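Local coordinates for YCAC GENE product (PDB 1YAC), which is probably a hydrolase of unknown specificity, octameric, with an isochorismatase-family domain in a three-layer alpha-beta-alpha sandwich, at residues A[10-21]-A[50-61]. Sequence-based numbering, arbitrary orientation.
Sequences KNDAAVLLVDHQ and FNLPTILTTSAE. Unlike the reference sequence in segment 50-61: Ala60 (reference Phe).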
ATOM      1  N   LYS A  10     -13.488 -35.132  -2.524  1.00 12.27           N
ATOM      2  CA  LYS A  10     -14.565 -34.954  -1.540  1.00 14.25           C
ATOM      3  C   LYS A  10     -14.875 -36.207  -0.714  1.00 14.62           C
ATOM      4  O   LYS A  10     -15.582 -36.116   0.271  1.00 14.82           O
ATOM      5  CB  LYS A  10     -15.837 -34.426  -2.178  1.00 16.18           C
ATOM      6  CG  LYS A  10     -16.485 -35.349  -3.189  1.00 18.87           C
ATOM      7  CD  LYS A  10     -17.852 -34.826  -3.587  1.00 24.37           C
ATOM      8  CE  LYS A  10     -18.542 -35.804  -4.539  1.00 27.88           C
ATOM      9  NZ  LYS A  10     -19.998 -35.487  -4.721  1.00 33.77           N
ATOM     10  N   ASN A  11     -14.347 -37.359  -1.127  1.00 14.15           N
ATOM     11  CA  ASN A  11     -14.543 -38.587  -0.394  1.00 13.80           C
ATOM     12  C   ASN A  11     -13.334 -38.992   0.439  1.00 12.64           C
ATOM     13  O   ASN A  11     -13.390 -39.953   1.175  1.00 11.90           O
ATOM     14  CB  ASN A  11     -14.876 -39.715  -1.377  1.00 17.42           C
ATOM     15  CG  ASN A  11     -16.216 -39.600  -2.097  1.00 22.37           C
ATOM     16  OD1 ASN A  11     -16.452 -38.766  -2.925  1.00 27.94           O
ATOM     17  ND2 ASN A  11     -17.132 -40.449  -1.717  1.00 27.60           N
ATOM     18  N   ASP A  12     -12.266 -38.224   0.319  1.00 10.77           N
ATOM     19  CA  ASP A  12     -11.065 -38.538   1.080  1.00 10.72           C
ATOM     20  C   ASP A  12     -10.485 -37.328   1.814  1.00 10.63           C
ATOM     21  O   ASP A  12      -9.283 -37.275   2.101  1.00  9.21           O
ATOM     22  CB  ASP A  12      -9.978 -39.151   0.163  1.00 13.22           C
ATOM     23  CG  ASP A  12      -9.015 -40.047   0.908  1.00 15.44           C
ATOM     24  OD1 ASP A  12      -9.240 -40.391   2.092  1.00 14.24           O
ATOM     25  OD2 ASP A  12      -8.014 -40.419   0.294  1.00 18.52           O
ATOM     26  N   ALA A  13     -11.358 -36.413   2.225  1.00  8.71           N
ATOM     27  CA  ALA A  13     -10.920 -35.194   2.905  1.00  8.45           C
ATOM     28  C   ALA A  13     -11.704 -34.842   4.159  1.00  9.12           C
ATOM     29  O   ALA A  13     -12.929 -35.001   4.200  1.00  8.42           O
ATOM     30  CB  ALA A  13     -10.976 -34.003   1.928  1.00  8.73           C
ATOM     31  N   ALA A  14     -10.988 -34.379   5.179  1.00  8.27           N
ATOM     32  CA  ALA A  14     -11.612 -33.942   6.423  1.00  8.66           C
ATOM     33  C   ALA A  14     -11.212 -32.475   6.612  1.00  9.58           C
ATOM     34  O   ALA A  14     -10.176 -32.019   6.100  1.00  9.55           O
ATOM     35  CB  ALA A  14     -11.138 -34.773   7.604  1.00  6.98           C
ATOM     36  N   VAL A  15     -12.043 -31.733   7.326  1.00  9.46           N
ATOM     37  CA  VAL A  15     -11.774 -30.322   7.566  1.00  9.12           C
ATOM     38  C   VAL A  15     -11.459 -30.100   9.038  1.00  9.13           C
ATOM     39  O   VAL A  15     -12.193 -30.588   9.901  1.00  9.71           O
ATOM     40  CB  VAL A  15     -12.993 -29.460   7.156  1.00  8.24           C
ATOM     41  CG1 VAL A  15     -12.754 -27.974   7.489  1.00  7.51           C
ATOM     42  CG2 VAL A  15     -13.259 -29.620   5.674  1.00  6.77           C
ATOM     43  N   LEU A  16     -10.348 -29.418   9.322  1.00  8.33           N
ATOM     44  CA  LEU A  16      -9.961 -29.117  10.705  1.00  9.10           C
ATOM     45  C   LEU A  16     -10.056 -27.612  10.901  1.00  8.92           C
ATOM     46  O   LEU A  16      -9.342 -26.855  10.236  1.00  8.00           O
ATOM     47  CB  LEU A  16      -8.519 -29.561  11.008  1.00 10.39           C
ATOM     48  CG  LEU A  16      -7.991 -30.936  10.578  1.00 13.86           C
ATOM     49  CD1 LEU A  16      -6.630 -31.189  11.228  1.00 11.04           C
ATOM     50  CD2 LEU A  16      -8.965 -32.039  10.913  1.00 14.17           C
ATOM     51  N   LEU A  17     -10.954 -27.179  11.785  1.00  9.08           N
ATOM     52  CA  LEU A  17     -11.141 -25.757  12.073  1.00  8.33           C
ATOM     53  C   LEU A  17     -10.538 -25.520  13.452  1.00  8.93           C
ATOM     54  O   LEU A  17     -11.126 -25.879  14.478  1.00  9.09           O
ATOM     55  CB  LEU A  17     -12.625 -25.397  12.022  1.00  8.53           C
ATOM     56  CG  LEU A  17     -13.302 -25.708  10.678  1.00  9.60           C
ATOM     57  CD1 LEU A  17     -14.764 -25.260  10.716  1.00  9.26           C
ATOM     58  CD2 LEU A  17     -12.558 -24.996   9.535  1.00  9.14           C
ATOM     59  N   VAL A  18      -9.378 -24.872  13.465  1.00  8.73           N
ATOM     60  CA  VAL A  18      -8.618 -24.652  14.683  1.00  8.12           C
ATOM     61  C   VAL A  18      -8.605 -23.253  15.299  1.00  9.79           C
ATOM     62  O   VAL A  18      -8.039 -22.311  14.736  1.00  8.78           O
ATOM     63  CB  VAL A  18      -7.132 -25.087  14.455  1.00  9.64           C
ATOM     64  CG1 VAL A  18      -6.380 -25.198  15.790  1.00 10.04           C
ATOM     65  CG2 VAL A  18      -7.065 -26.410  13.672  1.00  9.65           C
ATOM     66  N   ASP A  19      -9.220 -23.148  16.473  1.00  8.82           N
ATOM     67  CA  ASP A  19      -9.233 -21.925  17.268  1.00 10.34           C
ATOM     68  C   ASP A  19      -9.801 -20.626  16.680  1.00 10.41           C
ATOM     69  O   ASP A  19      -9.257 -19.542  16.910  1.00 10.49           O
ATOM     70  CB  ASP A  19      -7.830 -21.665  17.832  1.00 10.32           C
ATOM     71  CG  ASP A  19      -7.247 -22.874  18.550  1.00 14.29           C
ATOM     72  OD1 ASP A  19      -7.981 -23.845  18.831  1.00 13.74           O
ATOM     73  OD2 ASP A  19      -6.033 -22.865  18.821  1.00 16.72           O
ATOM     74  N   HIS A  20     -10.869 -20.731  15.897  1.00 10.14           N
ATOM     75  CA  HIS A  20     -11.523 -19.540  15.364  1.00 10.00           C
ATOM     76  C   HIS A  20     -12.385 -19.070  16.543  1.00  9.62           C
ATOM     77  O   HIS A  20     -13.609 -19.274  16.571  1.00  8.81           O
ATOM     78  CB  HIS A  20     -12.412 -19.885  14.156  1.00  9.04           C
ATOM     79  CG  HIS A  20     -11.653 -20.223  12.905  1.00 10.66           C
ATOM     80  ND1 HIS A  20     -11.447 -21.523  12.484  1.00  9.29           N
ATOM     81  CD2 HIS A  20     -11.110 -19.429  11.948  1.00  9.67           C
ATOM     82  CE1 HIS A  20     -10.819 -21.515  11.325  1.00 10.96           C
ATOM     83  NE2 HIS A  20     -10.599 -20.257  10.974  1.00 10.22           N
ATOM     84  N   GLN A  21     -11.725 -18.493  17.541  1.00  9.41           N
ATOM     85  CA  GLN A  21     -12.397 -18.032  18.753  1.00  9.08           C
ATOM     86  C   GLN A  21     -12.625 -16.521  18.784  1.00  9.47           C
ATOM     87  O   GLN A  21     -11.833 -15.758  18.231  1.00  9.31           O
ATOM     88  CB  GLN A  21     -11.609 -18.512  19.972  1.00  9.50           C
ATOM     89  CG  GLN A  21     -11.622 -20.040  20.101  1.00 10.58           C
ATOM     90  CD  GLN A  21     -10.514 -20.567  20.987  1.00 13.87           C
ATOM     91  OE1 GLN A  21      -9.624 -21.265  20.456  1.00 11.90           O
ATOM     92  NE2 GLN A  21     -10.520 -20.285  22.211  1.00 15.68           N
ATOM     93  N   PHE A  50     -20.316 -30.102   1.156  1.00 13.71           N
ATOM     94  CA  PHE A  50     -19.663 -31.297   0.660  1.00 13.59           C
ATOM     95  C   PHE A  50     -19.738 -32.448   1.648  1.00 14.38           C
ATOM     96  O   PHE A  50     -19.205 -33.522   1.375  1.00 14.21           O
ATOM     97  CB  PHE A  50     -18.202 -31.005   0.306  1.00 14.57           C
ATOM     98  CG  PHE A  50     -18.042 -30.130  -0.899  1.00 14.93           C
ATOM     99  CD1 PHE A  50     -18.385 -30.607  -2.166  1.00 14.35           C
ATOM    100  CD2 PHE A  50     -17.618 -28.809  -0.768  1.00 13.93           C
ATOM    101  CE1 PHE A  50     -18.314 -29.783  -3.281  1.00 13.75           C
ATOM    102  CE2 PHE A  50     -17.544 -27.971  -1.887  1.00 14.60           C
ATOM    103  CZ  PHE A  50     -17.895 -28.462  -3.144  1.00 14.31           C
ATOM    104  N   ASN A  51     -20.355 -32.229   2.811  1.00 13.14           N
ATOM    105  CA  ASN A  51     -20.469 -33.303   3.797  1.00 14.56           C
ATOM    106  C   ASN A  51     -19.128 -33.876   4.225  1.00 13.52           C
ATOM    107  O   ASN A  51     -18.983 -35.089   4.336  1.00 13.93           O
ATOM    108  CB  ASN A  51     -21.304 -34.454   3.237  1.00 20.96           C
ATOM    109  CG  ASN A  51     -22.756 -34.279   3.484  1.00 26.14           C
ATOM    110  OD1 ASN A  51     -23.525 -33.991   2.581  1.00 34.03           O
ATOM    111  ND2 ASN A  51     -23.156 -34.491   4.698  1.00 28.08           N
ATOM    112  N   LEU A  52     -18.144 -33.023   4.471  1.00 10.79           N
ATOM    113  CA  LEU A  52     -16.837 -33.514   4.872  1.00  9.59           C
ATOM    114  C   LEU A  52     -16.748 -33.648   6.371  1.00  9.85           C
ATOM    115  O   LEU A  52     -17.198 -32.756   7.095  1.00 10.49           O
ATOM    116  CB  LEU A  52     -15.742 -32.543   4.421  1.00  8.58           C
ATOM    117  CG  LEU A  52     -15.741 -32.137   2.961  1.00  7.73           C
ATOM    118  CD1 LEU A  52     -14.642 -31.077   2.757  1.00  9.29           C
ATOM    119  CD2 LEU A  52     -15.520 -33.350   2.066  1.00  8.11           C
ATOM    120  N   PRO A  53     -16.208 -34.780   6.870  1.00  9.84           N
ATOM    121  CA  PRO A  53     -16.081 -34.956   8.323  1.00  9.50           C
ATOM    122  C   PRO A  53     -15.319 -33.733   8.807  1.00 10.15           C
ATOM    123  O   PRO A  53     -14.255 -33.411   8.258  1.00 10.46           O
ATOM    124  CB  PRO A  53     -15.216 -36.216   8.431  1.00  9.65           C
ATOM    125  CG  PRO A  53     -15.708 -37.029   7.276  1.00  9.19           C
ATOM    126  CD  PRO A  53     -15.747 -35.982   6.152  1.00  9.00           C
ATOM    127  N   THR A  54     -15.857 -33.058   9.816  1.00  9.08           N
ATOM    128  CA  THR A  54     -15.254 -31.827  10.331  1.00  9.72           C
ATOM    129  C   THR A  54     -14.916 -31.922  11.816  1.00  9.27           C
ATOM    130  O   THR A  54     -15.656 -32.523  12.599  1.00 11.18           O
ATOM    131  CB  THR A  54     -16.211 -30.633  10.056  1.00  8.77           C
ATOM    132  OG1 THR A  54     -16.427 -30.531   8.644  1.00  9.02           O
ATOM    133  CG2 THR A  54     -15.638 -29.309  10.580  1.00  8.71           C
ATOM    134  N   ILE A  55     -13.764 -31.373  12.179  1.00 10.12           N
ATOM    135  CA  ILE A  55     -13.283 -31.377  13.554  1.00 10.56           C
ATOM    136  C   ILE A  55     -13.064 -29.948  14.055  1.00 10.56           C
ATOM    137  O   ILE A  55     -12.379 -29.151  13.412  1.00  9.88           O
ATOM    138  CB  ILE A  55     -11.975 -32.172  13.645  1.00 11.41           C
ATOM    139  CG1 ILE A  55     -12.261 -33.637  13.296  1.00 14.49           C
ATOM    140  CG2 ILE A  55     -11.379 -32.100  15.044  1.00 10.52           C
ATOM    141  CD1 ILE A  55     -11.031 -34.406  13.007  1.00 18.74           C
ATOM    142  N   LEU A  56     -13.707 -29.618  15.167  1.00 10.01           N
ATOM    143  CA  LEU A  56     -13.584 -28.301  15.783  1.00 10.15           C
ATOM    144  C   LEU A  56     -12.696 -28.418  17.018  1.00  9.88           C
ATOM    145  O   LEU A  56     -12.751 -29.414  17.746  1.00  9.71           O
ATOM    146  CB  LEU A  56     -14.956 -27.792  16.229  1.00  9.96           C
ATOM    147  CG  LEU A  56     -16.094 -27.769  15.213  1.00 12.19           C
ATOM    148  CD1 LEU A  56     -17.362 -27.328  15.940  1.00 10.37           C
ATOM    149  CD2 LEU A  56     -15.778 -26.844  14.046  1.00 11.17           C
ATOM    150  N   THR A  57     -11.860 -27.415  17.255  1.00  9.55           N
ATOM    151  CA  THR A  57     -11.003 -27.437  18.430  1.00  9.54           C
ATOM    152  C   THR A  57     -10.754 -26.010  18.877  1.00 10.38           C
ATOM    153  O   THR A  57     -10.817 -25.086  18.066  1.00  9.85           O
ATOM    154  CB  THR A  57      -9.667 -28.207  18.183  1.00  9.38           C
ATOM    155  OG1 THR A  57      -8.924 -28.304  19.412  1.00  8.83           O
ATOM    156  CG2 THR A  57      -8.816 -27.515  17.118  1.00  8.62           C
ATOM    157  N   THR A  58     -10.570 -25.822  20.178  1.00 11.01           N
ATOM    158  CA  THR A  58     -10.332 -24.496  20.736  1.00 12.20           C
ATOM    159  C   THR A  58      -9.219 -24.576  21.758  1.00 14.76           C
ATOM    160  O   THR A  58      -8.918 -25.647  22.292  1.00 13.89           O
ATOM    161  CB  THR A  58     -11.583 -23.928  21.425  1.00 11.85           C
ATOM    162  OG1 THR A  58     -11.954 -24.793  22.503  1.00 12.69           O
ATOM    163  CG2 THR A  58     -12.747 -23.799  20.437  1.00 10.62           C
ATOM    164  N   SER A  59      -8.623 -23.428  22.040  1.00 15.84           N
ATOM    165  CA  SER A  59      -7.530 -23.335  22.992  1.00 17.94           C
ATOM    166  C   SER A  59      -7.941 -22.432  24.143  1.00 19.16           C
ATOM    167  O   SER A  59      -8.305 -21.269  23.921  1.00 17.04           O
ATOM    168  CB  SER A  59      -6.300 -22.742  22.291  1.00 18.30           C
ATOM    169  OG  SER A  59      -5.275 -22.468  23.221  1.00 20.91           O
ATOM    170  N   ALA A  60      -7.924 -22.995  25.350  1.00 20.08           N
ATOM    171  CA  ALA A  60      -8.261 -22.272  26.584  1.00 22.61           C
ATOM    172  C   ALA A  60      -9.422 -21.301  26.407  1.00 23.45           C
ATOM    173  O   ALA A  60      -9.343 -20.130  26.792  1.00 23.90           O
ATOM    174  CB  ALA A  60      -7.023 -21.546  27.127  1.00 22.60           C
ATOM    175  N   GLU A  61     -10.513 -21.814  25.853  1.00 24.13           N
ATOM    176  CA  GLU A  61     -11.703 -21.013  25.593  1.00 25.29           C
ATOM    177  C   GLU A  61     -12.338 -20.355  26.807  1.00 25.80           C
ATOM    178  O   GLU A  61     -13.163 -19.462  26.651  1.00 26.18           O
ATOM    179  CB  GLU A  61     -12.745 -21.847  24.862  1.00 27.29           C
ATOM    180  CG  GLU A  61     -13.267 -23.023  25.656  1.00 30.20           C
ATOM    181  CD  GLU A  61     -14.278 -23.824  24.871  1.00 32.49           C
ATOM    182  OE1 GLU A  61     -14.123 -23.939  23.637  1.00 30.53           O
ATOM    183  OE2 GLU A  61     -15.232 -24.341  25.491  1.00 34.85           O
TER
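The flat amide of Gln21 meets the backbone of Ser59: the NH comes to OE1 tilted 32° from the amide's carbonyl plane (Ser59 N to Gln21 OE1 2.9 Å), and NE2 gives a nearly straight bond to the carbonyl (Gln21 NE2 to Ser59 O 3.0 Å). That oxygen lies in the amide plane, whereas NE2 stands above the carbonyl plane of Ser59. Thr58 closes one amide face, its CB 3.6 Å from Gln21 CD. An extended chain beyond CG (chi2 161°) carries the amide here, and Gly66 O accepts another bond from NE2. A leucine in place of Gln21 would probably leave the NH of Ser59 without its acceptor and the carbonyls of Ser59 and Gly66 without the NE2 donor, though Asn65 ND2 still reaches Ser59 O, and free the turn beyond strand 54-59 to shift. Ser59 also lies over one face of the Asp19 carboxylate, CB 3.5 Å from OD2, while Asp19 OD1 forms a salt bridge with Arg84.

Upstream, parallel pairing runs in register from Val15–Thr54 to Val18–Thr57, with bonds such as Leu17 N to Ile55 O, 2.9 Å. On one face Leu16 CD2 lies alongside Ile55 CD1 (3.8 Å) and Val18 CG1 meets Thr57 CG2 (3.6 Å). On the other, Leu17 CD1 touches Leu56 CD2, and Val15 CG2 presses on Leu52 CD1 (3.5 Å).

These adjacent strands of the parallel sheet belong to a beta-alpha-beta unit, with 107-112 beside 13-18 and 81-84 beside 54-59; its helix 33-49 packs on Val15, Leu17 and Thr54, and helix 94-102 on Leu16, Ile55 and Thr57.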